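Long-range contacts in ORF10 (Moritella marina, PDB 6RIW), which forms, in this part of a longer protein, the ketosynthase-chain length factor didomain of a polyunsaturated fatty acid synthase, which probably serves acyl-chain condensation: residues Val530-Ile535 / Thr909-Gly914; Ser345-Phe350 / Asn404-Gly409; Ala215-Ala220 / Val267-Ser272; Leu469-Met474 / Gln760-Ile765. One frame throughout, in Å; residues are numbered along the deposited sequence.

Contact 1: Val530-Ile535 / Thr909-Gly914; sequences VEQLDI and TIKLGG
With CG held between its backbone N and carbonyl carbon (chi1 60°), Gln-532 lies alongside Lys-911, whose chain bends at its last torsion (chi4 -66°) and brings the ammonium to the amide. Lys-911 NZ meets Gln-532 OE1 at 2.9 Å, almost in line with the side-chain carbonyl, and makes a longer salt bridge of 3.3 Å to Glu-531 OE2. The other oxygen of Glu-531 pairs with Arg-499, and the carboxylate thus joins two cations. Thr-909 turns its methyl CG2 to Gln-532 NE2 (3.6 Å), while its hydroxyl OG1 gives a long bond of 3.3 Å to Asp-534 OD1, from above the carboxylate plane. Shortening Gln-532 to an alanine is likely to cost the ammonium its closer partner, keeping the longer contact to Glu-531, and to open a gap beside the threonine methyl. Between the backbones, Leu-533 and Ile-910 form an antiparallel hydrogen-bonded pair, Ile-910 N reaching Leu-533 O at 2.9 Å. Ile-535 CG2 rests 3.8 Å from Ile-910 CD1. The late strand 907-911 thereby adds to 532-536 as a two-stranded ribbon, with helix 552-567 packed against Leu-533 and Ile-910 through Met-556 and Leu-555, and Phe-537 of helix 537-540 against Ile-910.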
loop_
_atom_site.group_PDB
_atom_site.type_symbol
_atom_site.label_atom_id
_atom_site.label_comp_id
_atom_site.label_asym_id
_atom_site.label_seq_id
_atom_site.Cartn_x
_atom_site.Cartn_y
_atom_site.Cartn_z
ATOM N N VAL A 530 16.237 -3.959 15.224
ATOM C CA VAL A 530 15.528 -5.067 15.853
ATOM C C VAL A 530 16.234 -6.356 15.432
ATOM O O VAL A 530 16.240 -6.711 14.249
ATOM C CB VAL A 530 14.044 -5.084 15.460
ATOM C CG1 VAL A 530 13.365 -6.351 15.998
ATOM C CG2 VAL A 530 13.336 -3.844 15.985
ATOM N N GLU A 531 16.830 -7.080 16.392
ATOM C CA GLU A 531 17.527 -8.304 16.007
ATOM C C GLU A 531 16.555 -9.458 15.787
ATOM O O GLU A 531 16.730 -10.256 14.860
ATOM C CB GLU A 531 18.581 -8.681 17.065
ATOM C CG GLU A 531 19.173 -10.099 16.846
ATOM C CD GLU A 531 20.499 -10.337 17.575
ATOM O OE1 GLU A 531 20.823 -9.582 18.524
ATOM O OE2 GLU A 531 21.214 -11.296 17.196
ATOM N N GLN A 532 15.515 -9.551 16.611
ATOM C CA GLN A 532 14.605 -10.689 16.588
ATOM C C GLN A 532 13.338 -10.330 17.353
ATOM O O GLN A 532 13.309 -9.379 18.134
ATOM C CB GLN A 532 15.267 -11.933 17.198
ATOM C CG GLN A 532 15.697 -11.735 18.639
ATOM C CD GLN A 532 16.649 -12.835 19.113
ATOM O OE1 GLN A 532 17.597 -13.200 18.416
ATOM N NE2 GLN A 532 16.383 -13.375 20.289
ATOM N N LEU A 533 12.292 -11.119 17.133
ATOM C CA LEU A 533 11.086 -11.027 17.940
ATOM C C LEU A 533 10.683 -12.415 18.421
ATOM O O LEU A 533 10.937 -13.419 17.749
ATOM C CB LEU A 533 9.942 -10.391 17.154
ATOM C CG LEU A 533 9.718 -11.080 15.810
ATOM C CD1 LEU A 533 8.542 -12.042 15.903
ATOM C CD2 LEU A 533 9.463 -10.070 14.726
ATOM N N ASP A 534 10.051 -12.460 19.590
ATOM C CA ASP A 534 9.404 -13.663 20.106
ATOM C C ASP A 534 7.897 -13.537 19.908
ATOM O O ASP A 534 7.299 -12.532 20.307
ATOM C CB ASP A 534 9.695 -13.859 21.593
ATOM C CG ASP A 534 11.176 -13.845 21.921
ATOM O OD1 ASP A 534 12.021 -13.715 21.001
ATOM O OD2 ASP A 534 11.493 -13.963 23.126
ATOM N N ILE A 535 7.283 -14.551 19.307
ATOM C CA ILE A 535 5.859 -14.489 19.000
ATOM C C ILE A 535 5.223 -15.845 19.284
ATOM O O ILE A 535 5.844 -16.892 19.077
ATOM C CB ILE A 535 5.634 -14.037 17.538
ATOM C CG1 ILE A 535 4.171 -13.665 17.289
ATOM C CG2 ILE A 535 6.118 -15.086 16.555
ATOM C CD1 ILE A 535 3.999 -12.561 16.229
ATOM N N THR A 909 11.223 -17.777 18.314
ATOM C CA THR A 909 12.066 -16.625 18.006
ATOM C C THR A 909 12.279 -16.546 16.500
ATOM O O THR A 909 12.620 -17.544 15.866
ATOM C CB THR A 909 13.409 -16.728 18.726
ATOM O OG1 THR A 909 13.197 -16.624 20.136
ATOM C CG2 THR A 909 14.350 -15.610 18.277
ATOM N N ILE A 910 12.047 -15.371 15.924
ATOM C CA ILE A 910 12.254 -15.149 14.500
ATOM C C ILE A 910 13.246 -14.007 14.353
ATOM O O ILE A 910 13.033 -12.922 14.912
ATOM C CB ILE A 910 10.939 -14.838 13.778
ATOM C CG1 ILE A 910 10.029 -16.066 13.846
ATOM C CG2 ILE A 910 11.204 -14.440 12.332
ATOM C CD1 ILE A 910 8.568 -15.740 13.788
ATOM N N LYS A 911 14.342 -14.262 13.639
ATOM C CA LYS A 911 15.376 -13.262 13.424
ATOM C C LYS A 911 15.069 -12.463 12.168
ATOM O O LYS A 911 14.593 -13.011 11.171
ATOM C CB LYS A 911 16.756 -13.917 13.304
ATOM C CG LYS A 911 17.323 -14.367 14.649
ATOM C CD LYS A 911 18.666 -15.062 14.499
ATOM C CE LYS A 911 19.273 -15.399 15.862
ATOM N NZ LYS A 911 19.628 -14.165 16.628
ATOM N N LEU A 912 15.327 -11.160 12.230
ATOM C CA LEU A 912 15.209 -10.318 11.047
ATOM C C LEU A 912 16.437 -10.527 10.155
ATOM O O LEU A 912 17.498 -10.958 10.612
ATOM C CB LEU A 912 15.067 -8.850 11.453
ATOM C CG LEU A 912 13.635 -8.440 11.821
ATOM C CD1 LEU A 912 13.225 -9.058 13.143
ATOM C CD2 LEU A 912 13.546 -6.917 11.909
ATOM N N GLY A 913 16.287 -10.222 8.872
ATOM C CA GLY A 913 17.317 -10.569 7.922
ATOM C C GLY A 913 17.170 -12.029 7.557
ATOM O O GLY A 913 16.057 -12.524 7.352
ATOM N N GLY A 914 18.283 -12.741 7.479
ATOM C CA GLY A 914 18.213 -14.152 7.163
ATOM C C GLY A 914 19.596 -14.705 6.901
ATOM O O GLY A 914 20.602 -14.116 7.295
HETATM O O HOH W 1 18.755 -10.253 12.912
#

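Contact 2: Ser345-Phe350 / Asn404-Gly409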
loop_
_atom_site.group_PDB
_atom_site.type_symbol
_atom_site.label_atom_id
_atom_site.label_comp_id
_atom_site.label_asym_id
_atom_site.label_seq_id
_atom_site.Cartn_x
_atom_site.Cartn_y
_atom_site.Cartn_z
ATOM N N SER A 345 -23.933 -15.247 -1.669
ATOM C CA SER A 345 -24.166 -14.004 -0.941
ATOM C C SER A 345 -25.295 -13.206 -1.563
ATOM O O SER A 345 -26.173 -12.698 -0.859
ATOM C CB SER A 345 -22.885 -13.164 -0.928
ATOM O OG SER A 345 -21.884 -13.829 -0.195
ATOM N N MET A 346 -25.279 -13.064 -2.887
ATOM C CA MET A 346 -26.319 -12.280 -3.539
ATOM C C MET A 346 -27.667 -12.977 -3.445
ATOM O O MET A 346 -28.704 -12.317 -3.316
ATOM C CB MET A 346 -25.949 -12.033 -4.989
ATOM C CG MET A 346 -24.681 -11.218 -5.151
ATOM S SD MET A 346 -24.644 -10.456 -6.776
ATOM C CE MET A 346 -23.948 -11.850 -7.683
ATOM N N GLU A 347 -27.669 -14.306 -3.513
ATOM C CA GLU A 347 -28.918 -15.047 -3.356
ATOM C C GLU A 347 -29.500 -14.816 -1.967
ATOM O O GLU A 347 -30.684 -14.484 -1.819
ATOM C CB GLU A 347 -28.672 -16.536 -3.601
ATOM C CG GLU A 347 -29.784 -17.447 -3.075
ATOM C CD GLU A 347 -29.404 -18.902 -3.163
ATOM O OE1 GLU A 347 -29.411 -19.442 -4.293
ATOM O OE2 GLU A 347 -29.081 -19.498 -2.110
ATOM N N THR A 348 -28.657 -14.940 -0.938
ATOM C CA THR A 348 -29.113 -14.738 0.433
ATOM C C THR A 348 -29.751 -13.367 0.615
ATOM O O THR A 348 -30.828 -13.250 1.211
ATOM C CB THR A 348 -27.942 -14.912 1.389
ATOM O OG1 THR A 348 -27.469 -16.261 1.310
ATOM C CG2 THR A 348 -28.352 -14.575 2.816
ATOM N N PHE A 349 -29.116 -12.320 0.086
ATOM C CA PHE A 349 -29.553 -10.954 0.364
ATOM C C PHE A 349 -30.750 -10.553 -0.488
ATOM O O PHE A 349 -31.767 -10.093 0.040
ATOM C CB PHE A 349 -28.389 -9.982 0.136
ATOM C CG PHE A 349 -28.720 -8.549 0.440
ATOM C CD1 PHE A 349 -28.912 -8.126 1.754
ATOM C CD2 PHE A 349 -28.836 -7.625 -0.581
ATOM C CE1 PHE A 349 -29.218 -6.802 2.030
ATOM C CE2 PHE A 349 -29.135 -6.309 -0.308
ATOM C CZ PHE A 349 -29.321 -5.896 1.003
ATOM N N PHE A 350 -30.653 -10.706 -1.812
ATOM C CA PHE A 350 -31.711 -10.178 -2.670
ATOM C C PHE A 350 -32.969 -11.045 -2.676
ATOM O O PHE A 350 -34.047 -10.547 -3.030
ATOM C CB PHE A 350 -31.193 -9.982 -4.090
ATOM C CG PHE A 350 -30.284 -8.794 -4.218
ATOM C CD1 PHE A 350 -30.810 -7.515 -4.272
ATOM C CD2 PHE A 350 -28.904 -8.960 -4.234
ATOM C CE1 PHE A 350 -29.984 -6.418 -4.381
ATOM C CE2 PHE A 350 -28.067 -7.859 -4.322
ATOM C CZ PHE A 350 -28.606 -6.591 -4.397
ATOM N N ASN A 404 -29.019 -22.236 -4.488
ATOM C CA ASN A 404 -30.398 -22.717 -4.517
ATOM C C ASN A 404 -31.124 -22.353 -5.809
ATOM O O ASN A 404 -32.350 -22.216 -5.818
ATOM C CB ASN A 404 -31.168 -22.192 -3.306
ATOM C CG ASN A 404 -30.577 -22.673 -1.990
ATOM O OD1 ASN A 404 -30.642 -23.862 -1.660
ATOM N ND2 ASN A 404 -29.974 -21.760 -1.244
ATOM N N GLY A 405 -30.386 -22.192 -6.909
ATOM C CA GLY A 405 -30.993 -21.898 -8.193
ATOM C C GLY A 405 -31.657 -20.547 -8.302
ATOM O O GLY A 405 -32.437 -20.324 -9.234
ATOM N N TYR A 406 -31.367 -19.629 -7.374
ATOM C CA TYR A 406 -32.025 -18.328 -7.386
ATOM C C TYR A 406 -31.533 -17.474 -8.548
ATOM O O TYR A 406 -32.338 -16.917 -9.299
ATOM C CB TYR A 406 -31.803 -17.615 -6.049
ATOM C CG TYR A 406 -32.618 -16.351 -5.876
ATOM C CD1 TYR A 406 -33.972 -16.409 -5.534
ATOM C CD2 TYR A 406 -32.044 -15.096 -6.059
ATOM C CE1 TYR A 406 -34.728 -15.251 -5.377
ATOM C CE2 TYR A 406 -32.798 -13.924 -5.903
ATOM C CZ TYR A 406 -34.138 -14.013 -5.560
ATOM O OH TYR A 406 -34.878 -12.870 -5.400
ATOM N N PHE A 407 -30.211 -17.346 -8.697
ATOM C CA PHE A 407 -29.590 -16.679 -9.837
ATOM C C PHE A 407 -29.128 -17.721 -10.846
ATOM O O PHE A 407 -28.521 -18.728 -10.468
ATOM C CB PHE A 407 -28.386 -15.841 -9.391
ATOM C CG PHE A 407 -28.757 -14.527 -8.772
ATOM C CD1 PHE A 407 -29.182 -13.474 -9.565
ATOM C CD2 PHE A 407 -28.676 -14.347 -7.400
ATOM C CE1 PHE A 407 -29.520 -12.250 -9.007
ATOM C CE2 PHE A 407 -29.027 -13.122 -6.829
ATOM C CZ PHE A 407 -29.450 -12.079 -7.634
ATOM N N THR A 408 -29.413 -17.482 -12.123
ATOM C CA THR A 408 -28.947 -18.364 -13.187
ATOM C C THR A 408 -28.499 -17.502 -14.357
ATOM O O THR A 408 -28.554 -16.269 -14.302
ATOM C CB THR A 408 -30.041 -19.341 -13.648
ATOM O OG1 THR A 408 -31.103 -18.602 -14.266
ATOM C CG2 THR A 408 -30.592 -20.147 -12.482
ATOM N N GLY A 409 -28.110 -18.170 -15.448
ATOM C CA GLY A 409 -27.756 -17.484 -16.678
ATOM C C GLY A 409 -28.834 -16.561 -17.213
ATOM O O GLY A 409 -28.532 -15.678 -18.025
#
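Met-346 and Phe-407 form a Met-aromatic contact where the end of helix 336-350 in the first ketosynthase region, of thiolase-like fold, is met by an irregular loop. The close part is built round the Phe-407 ring and the buried side chain of Glu-347. Phe-407 presents its ring edge to the helix, with CE2 3.7 Å from Met-346 CB and also beside the backbone oxygen of Met-346, which lies close to the ring plane together with the N of Glu-347. The sulfur takes a different direction: SD stands above the ring face, but 5.5 Å from its centroid, so this part of the contact is distant. Leu-359 of strand 358-360 touches both Met-346 and Phe-407, which places the pair against the neighbouring sheet. Glu-347 extends away from the helix with CG anti to the backbone N (chi1 163°), and its CG passes 3.6 Å from Tyr-406 CB. Its OE1 receives Asn-404 N at 2.8 Å through its syn lone pair, and also meets the hydroxyl of Ser-402, a residue that in turn bonds Phe-407 N. Two loop donors therefore grip one oxygen and probably favour the charged carboxylate.

The outer margin, at partly exposed Tyr-406 and exposed Asn-404, has fewer contacts. Tyr-406 OH lies 3.4 Å from Phe-350 O, while its hydrogen bond goes to the backbone oxygen of Asn-355. At the Asn-404 amide the second carboxylate oxygen is met from above its plane, ND2 lying 2.6 Å from Glu-347 OE2.

Contact 3: Ala215-Ala220 / Val267-Ser272; sequences ANMMLA and VLKRQS
Arg-270 reaches back from the end of strand 259-270, immediately before helix 271-277, to grip the chain at Ala-215 and Asn-216. Its side chain, which also touches Ile-4, runs extended from CB through CG to CD (chi2 176°), then bends at chi3 (-62°), which turns the guanidinium toward the loop that leads into strand 217-224. CZ comes 3.8 Å from Asn-216 OD1. NH1 donates to that oxygen at 2.8 Å, a nearly straight bond in the guanidinium plane, although the donor stands above the plane of the amide, which is almost perpendicular to the guanidinium. NH2 donates to Ala-215 O at 2.9 Å, in the carbonyl plane. A water lies over one guanidinium face and links Asn-216 O to Arg-270 N. Asp-273 adds a salt bridge to NH1, and Leu-210 O a bond to NH2, so both terminal nitrogens have two partners.

Further along, Met-218 and Leu-268 form an antiparallel hydrogen-bonded pair, with Leu-268 N 2.8 Å from Met-218 O. Met-217 passes Val-267 with CG 3.7 Å from CG1, and Leu-219 CD2 lies 3.6 Å from Val-267 CG2, the two side chains running together toward helix 88-104. Met-218, Ala-220 and Leu-268 instead meet helix 198-211. Strands with helices packed on both faces are the layered alpha/beta arrangement of the thiolase-like fold, here with the arginine side chain about 10 Å from the bound magnesium ion.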
loop_
_atom_site.group_PDB
_atom_site.type_symbol
_atom_site.label_atom_id
_atom_site.label_comp_id
_atom_site.label_asym_id
_atom_site.label_seq_id
_atom_site.Cartn_x
_atom_site.Cartn_y
_atom_site.Cartn_z
ATOM N N ALA A 215 -12.953 18.367 2.197
ATOM C CA ALA A 215 -12.653 18.793 0.841
ATOM C C ALA A 215 -13.955 19.216 0.173
ATOM O O ALA A 215 -15.046 18.861 0.632
ATOM C CB ALA A 215 -11.989 17.663 0.033
ATOM N N ASN A 216 -13.823 19.983 -0.914
ATOM C CA ASN A 216 -14.952 20.349 -1.768
ATOM C C ASN A 216 -14.931 19.630 -3.107
ATOM O O ASN A 216 -15.920 19.684 -3.843
ATOM C CB ASN A 216 -14.983 21.866 -1.995
ATOM C CG ASN A 216 -15.190 22.634 -0.703
ATOM O OD1 ASN A 216 -15.852 22.152 0.224
ATOM N ND2 ASN A 216 -14.600 23.819 -0.622
ATOM N N MET A 217 -13.836 18.942 -3.419
ATOM C CA MET A 217 -13.723 18.067 -4.568
ATOM C C MET A 217 -12.755 16.967 -4.164
ATOM O O MET A 217 -11.858 17.195 -3.342
ATOM C CB MET A 217 -13.216 18.839 -5.801
ATOM C CG MET A 217 -13.230 18.070 -7.117
ATOM S SD MET A 217 -12.718 19.119 -8.517
ATOM C CE MET A 217 -12.413 20.694 -7.703
ATOM N N MET A 218 -12.961 15.765 -4.704
ATOM C CA MET A 218 -12.020 14.677 -4.457
ATOM C C MET A 218 -11.722 13.924 -5.746
ATOM O O MET A 218 -12.629 13.638 -6.536
ATOM C CB MET A 218 -12.551 13.675 -3.411
ATOM C CG MET A 218 -12.551 14.180 -1.972
ATOM S SD MET A 218 -10.911 14.527 -1.311
ATOM C CE MET A 218 -10.196 12.855 -1.251
ATOM N N LEU A 219 -10.448 13.577 -5.938
ATOM C CA LEU A 219 -10.048 12.546 -6.893
ATOM C C LEU A 219 -10.017 11.200 -6.177
ATOM O O LEU A 219 -9.499 11.091 -5.057
ATOM C CB LEU A 219 -8.667 12.850 -7.478
ATOM C CG LEU A 219 -8.524 13.976 -8.501
ATOM C CD1 LEU A 219 -7.061 14.173 -8.837
ATOM C CD2 LEU A 219 -9.288 13.652 -9.754
ATOM N N ALA A 220 -10.602 10.188 -6.796
ATOM C CA ALA A 220 -10.540 8.847 -6.238
ATOM C C ALA A 220 -10.247 7.871 -7.366
ATOM O O ALA A 220 -10.896 7.900 -8.415
ATOM C CB ALA A 220 -11.838 8.454 -5.517
ATOM N N VAL A 267 -13.546 12.022 -10.603
ATOM C CA VAL A 267 -13.653 13.307 -9.911
ATOM C C VAL A 267 -15.025 13.376 -9.255
ATOM O O VAL A 267 -16.045 13.190 -9.934
ATOM C CB VAL A 267 -13.463 14.501 -10.871
ATOM C CG1 VAL A 267 -13.464 15.800 -10.074
ATOM C CG2 VAL A 267 -12.205 14.355 -11.691
ATOM N N LEU A 268 -15.054 13.631 -7.939
ATOM C CA LEU A 268 -16.270 13.600 -7.134
ATOM C C LEU A 268 -16.570 14.955 -6.505
ATOM O O LEU A 268 -15.671 15.628 -5.991
ATOM C CB LEU A 268 -16.164 12.567 -6.004
ATOM C CG LEU A 268 -15.736 11.154 -6.384
ATOM C CD1 LEU A 268 -15.690 10.260 -5.153
ATOM C CD2 LEU A 268 -16.693 10.582 -7.423
ATOM N N LYS A 269 -17.853 15.328 -6.492
ATOM C CA LYS A 269 -18.308 16.513 -5.772
ATOM C C LYS A 269 -19.648 16.207 -5.120
ATOM O O LYS A 269 -20.374 15.314 -5.563
ATOM C CB LYS A 269 -18.454 17.740 -6.705
ATOM C CG LYS A 269 -17.118 18.335 -7.186
ATOM C CD LYS A 269 -17.334 19.343 -8.330
ATOM C CE LYS A 269 -18.049 20.609 -7.853
ATOM N NZ LYS A 269 -17.866 21.751 -8.817
ATOM N N ARG A 270 -19.963 16.926 -4.042
ATOM C CA ARG A 270 -21.318 16.869 -3.509
ATOM C C ARG A 270 -22.287 17.322 -4.604
ATOM O O ARG A 270 -21.993 18.246 -5.363
ATOM C CB ARG A 270 -21.439 17.752 -2.249
ATOM C CG ARG A 270 -20.597 17.249 -1.060
ATOM C CD ARG A 270 -20.634 18.182 0.158
ATOM N NE ARG A 270 -20.079 19.488 -0.171
ATOM C CZ ARG A 270 -18.821 19.851 0.051
ATOM N NH1 ARG A 270 -18.398 21.052 -0.321
ATOM N NH2 ARG A 270 -17.970 19.016 0.633
ATOM N N GLN A 271 -23.422 16.631 -4.718
ATOM C CA GLN A 271 -24.338 16.916 -5.826
ATOM C C GLN A 271 -24.793 18.372 -5.824
ATOM O O GLN A 271 -24.914 18.987 -6.889
ATOM C CB GLN A 271 -25.555 15.993 -5.774
ATOM C CG GLN A 271 -26.412 16.068 -7.054
ATOM C CD GLN A 271 -27.819 15.574 -6.816
ATOM O OE1 GLN A 271 -28.216 15.351 -5.675
ATOM N NE2 GLN A 271 -28.577 15.387 -7.892
ATOM N N SER A 272 -25.027 18.945 -4.638
ATOM C CA SER A 272 -25.404 20.358 -4.548
ATOM C C SER A 272 -24.395 21.255 -5.258
ATOM O O SER A 272 -24.778 22.173 -5.995
ATOM C CB SER A 272 -25.538 20.777 -3.083
ATOM O OG SER A 272 -24.339 20.512 -2.380
HETATM O O HOH W 2 -18.478 19.224 -3.323
#

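Contact 4: Leu469-Met474 / Gln760-Ile765; sequences LAIIGM and QVYARI
The segments 469-474 and 760-765 run antiparallel, their local strand axes 4.6 Å apart at an angle of 141°, and Leu-469 with Ile-765 makes a hydrogen-bonded pair in which Ile-765 N reaches Leu-469 O at 2.7 Å. Farther on, Ile-471 bonds two successive residues: its N donates to Ala-763 O, while its O accepts Tyr-762 N at 2.8 Å.

Over the ring of Tyr-762 lies the bent end of Met-474 (chi3 -64°). The methyl CE sits 3.7 Å from the ring centroid as a CH-pi contact, and SD, also above the face, makes a Met-aromatic contact at 4.5 Å. The ring edge meets the backbone instead, with CE2 4.0 Å from Gly-473 CA. Toward the other end, Ile-471 CD1 packs 3.9 Å from Ile-765 CG1, and Ile-765 continues to Val-673 of helix 668-682. Ile-472 and Gln-760 run side by side, CG2 of the isoleucine 3.9 Å from CB of the glutamine.

His-889 stacks with the tyrosine ring, whose hydroxyl bonds Asp-567 OD2. A leucine replacing Tyr-762 would probably leave Met-474 without its aromatic face and Asp-567 without the phenol. Because Met-474 N bonds that carboxylate oxygen too, the tyrosine hydroxyl and this backbone nitrogen converge on Asp-567 OD2, which would probably help to stabilise its charged form.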
loop_
_atom_site.group_PDB
_atom_site.type_symbol
_atom_site.label_atom_id
_atom_site.label_comp_id
_atom_site.label_asym_id
_atom_site.label_seq_id
_atom_site.Cartn_x
_atom_site.Cartn_y
_atom_site.Cartn_z
ATOM N N LEU A 469 -9.877 12.665 19.770
ATOM C CA LEU A 469 -9.721 11.223 19.875
ATOM C C LEU A 469 -9.042 10.907 21.191
ATOM O O LEU A 469 -8.037 11.531 21.527
ATOM C CB LEU A 469 -8.873 10.693 18.719
ATOM C CG LEU A 469 -9.488 10.758 17.326
ATOM C CD1 LEU A 469 -8.386 10.527 16.304
ATOM C CD2 LEU A 469 -10.559 9.691 17.205
ATOM N N ALA A 470 -9.550 9.918 21.913
ATOM C CA ALA A 470 -8.884 9.457 23.120
ATOM C C ALA A 470 -8.018 8.249 22.801
ATOM O O ALA A 470 -8.499 7.291 22.204
ATOM C CB ALA A 470 -9.914 9.095 24.195
ATOM N N ILE A 471 -6.752 8.279 23.212
ATOM C CA ILE A 471 -5.875 7.112 23.090
ATOM C C ILE A 471 -6.070 6.248 24.331
ATOM O O ILE A 471 -5.779 6.697 25.445
ATOM C CB ILE A 471 -4.398 7.530 22.954
ATOM C CG1 ILE A 471 -4.190 8.463 21.765
ATOM C CG2 ILE A 471 -3.501 6.283 22.881
ATOM C CD1 ILE A 471 -2.796 9.183 21.703
ATOM N N ILE A 472 -6.576 5.026 24.148
ATOM C CA ILE A 472 -6.933 4.152 25.265
ATOM C C ILE A 472 -6.145 2.852 25.281
ATOM O O ILE A 472 -6.291 2.062 26.226
ATOM C CB ILE A 472 -8.447 3.848 25.275
ATOM C CG1 ILE A 472 -8.852 3.100 23.991
ATOM C CG2 ILE A 472 -9.224 5.136 25.341
ATOM C CD1 ILE A 472 -10.303 2.650 23.987
ATOM N N GLY A 473 -5.296 2.596 24.298
ATOM C CA GLY A 473 -4.528 1.378 24.321
ATOM C C GLY A 473 -3.302 1.623 23.468
ATOM O O GLY A 473 -3.431 2.328 22.462
ATOM N N MET A 474 -2.130 1.133 23.883
ATOM C CA MET A 474 -0.883 1.349 23.146
ATOM C C MET A 474 0.049 0.158 23.344
ATOM O O MET A 474 0.050 -0.486 24.404
ATOM C CB MET A 474 -0.135 2.625 23.585
ATOM C CG MET A 474 -0.944 3.924 23.592
ATOM S SD MET A 474 0.046 5.431 23.653
ATOM C CE MET A 474 0.846 5.298 25.239
ATOM N N GLN A 760 -9.345 4.928 31.223
ATOM C CA GLN A 760 -8.807 4.332 30.006
ATOM C C GLN A 760 -7.777 5.200 29.303
ATOM O O GLN A 760 -7.038 4.685 28.463
ATOM C CB GLN A 760 -9.924 4.093 28.991
ATOM C CG GLN A 760 -11.017 3.156 29.442
ATOM C CD GLN A 760 -11.905 2.822 28.285
ATOM O OE1 GLN A 760 -12.841 3.568 27.968
ATOM N NE2 GLN A 760 -11.590 1.722 27.601
ATOM N N VAL A 761 -7.761 6.504 29.556
ATOM C CA VAL A 761 -7.204 7.463 28.613
ATOM C C VAL A 761 -5.742 7.747 28.948
ATOM O O VAL A 761 -5.423 8.179 30.059
ATOM C CB VAL A 761 -8.022 8.760 28.603
ATOM C CG1 VAL A 761 -7.401 9.758 27.645
ATOM C CG2 VAL A 761 -9.460 8.440 28.210
ATOM N N TYR A 762 -4.852 7.488 27.984
ATOM C CA TYR A 762 -3.484 7.978 28.109
ATOM C C TYR A 762 -3.444 9.482 27.910
ATOM O O TYR A 762 -2.980 10.227 28.780
ATOM C CB TYR A 762 -2.564 7.291 27.096
ATOM C CG TYR A 762 -2.195 5.850 27.396
ATOM C CD1 TYR A 762 -1.118 5.550 28.216
ATOM C CD2 TYR A 762 -2.912 4.796 26.830
ATOM C CE1 TYR A 762 -0.749 4.234 28.473
ATOM C CE2 TYR A 762 -2.556 3.474 27.069
ATOM C CZ TYR A 762 -1.463 3.203 27.894
ATOM O OH TYR A 762 -1.132 1.902 28.144
ATOM N N ALA A 763 -3.932 9.941 26.754
ATOM C CA ALA A 763 -3.924 11.333 26.333
ATOM C C ALA A 763 -4.971 11.454 25.237
ATOM O O ALA A 763 -5.444 10.448 24.706
ATOM C CB ALA A 763 -2.531 11.757 25.816
ATOM N N ARG A 764 -5.360 12.684 24.927
ATOM C CA ARG A 764 -6.286 12.946 23.840
ATOM C C ARG A 764 -5.538 13.555 22.668
ATOM O O ARG A 764 -4.651 14.388 22.862
ATOM C CB ARG A 764 -7.397 13.896 24.280
ATOM C CG ARG A 764 -8.524 13.151 24.931
ATOM C CD ARG A 764 -9.627 14.069 25.428
ATOM N NE ARG A 764 -10.475 13.211 26.244
ATOM C CZ ARG A 764 -10.298 13.021 27.544
ATOM N NH1 ARG A 764 -11.098 12.192 28.197
ATOM N NH2 ARG A 764 -9.348 13.694 28.188
ATOM N N ILE A 765 -5.917 13.168 21.452
ATOM C CA ILE A 765 -5.502 13.897 20.255
ATOM C C ILE A 765 -6.558 14.973 20.002
ATOM O O ILE A 765 -7.669 14.689 19.544
ATOM C CB ILE A 765 -5.327 12.983 19.039
ATOM C CG1 ILE A 765 -4.390 11.824 19.378
ATOM C CG2 ILE A 765 -4.753 13.806 17.891
ATOM C CD1 ILE A 765 -4.188 10.786 18.224
HETATM O O HOH W 3 -8.471 0.847 28.297
#

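Overall arrangement
From the N terminus, contact 3 is the first to close, joining 215-220 to 267-272 across 46 intervening residues, between core strands 217-224 and 259-270 of the first ketosynthase region. Contact 2 follows, bringing a loop back to helix 336-350 in the same region, farther from the centre of the chain; the centres of the two are about 35 Å apart. Both are finished before the second region begins. There contact 4 opens at 469-474, contact 1 opens at 530-535, contact 4 closes at 760-765 and contact 1 at 909-914, so these two cross. Contact 4 ties strands 469-478 and 763-772 within the second region, whereas contact 1 brings the late strand 907-911 back onto it. No two contacts touch.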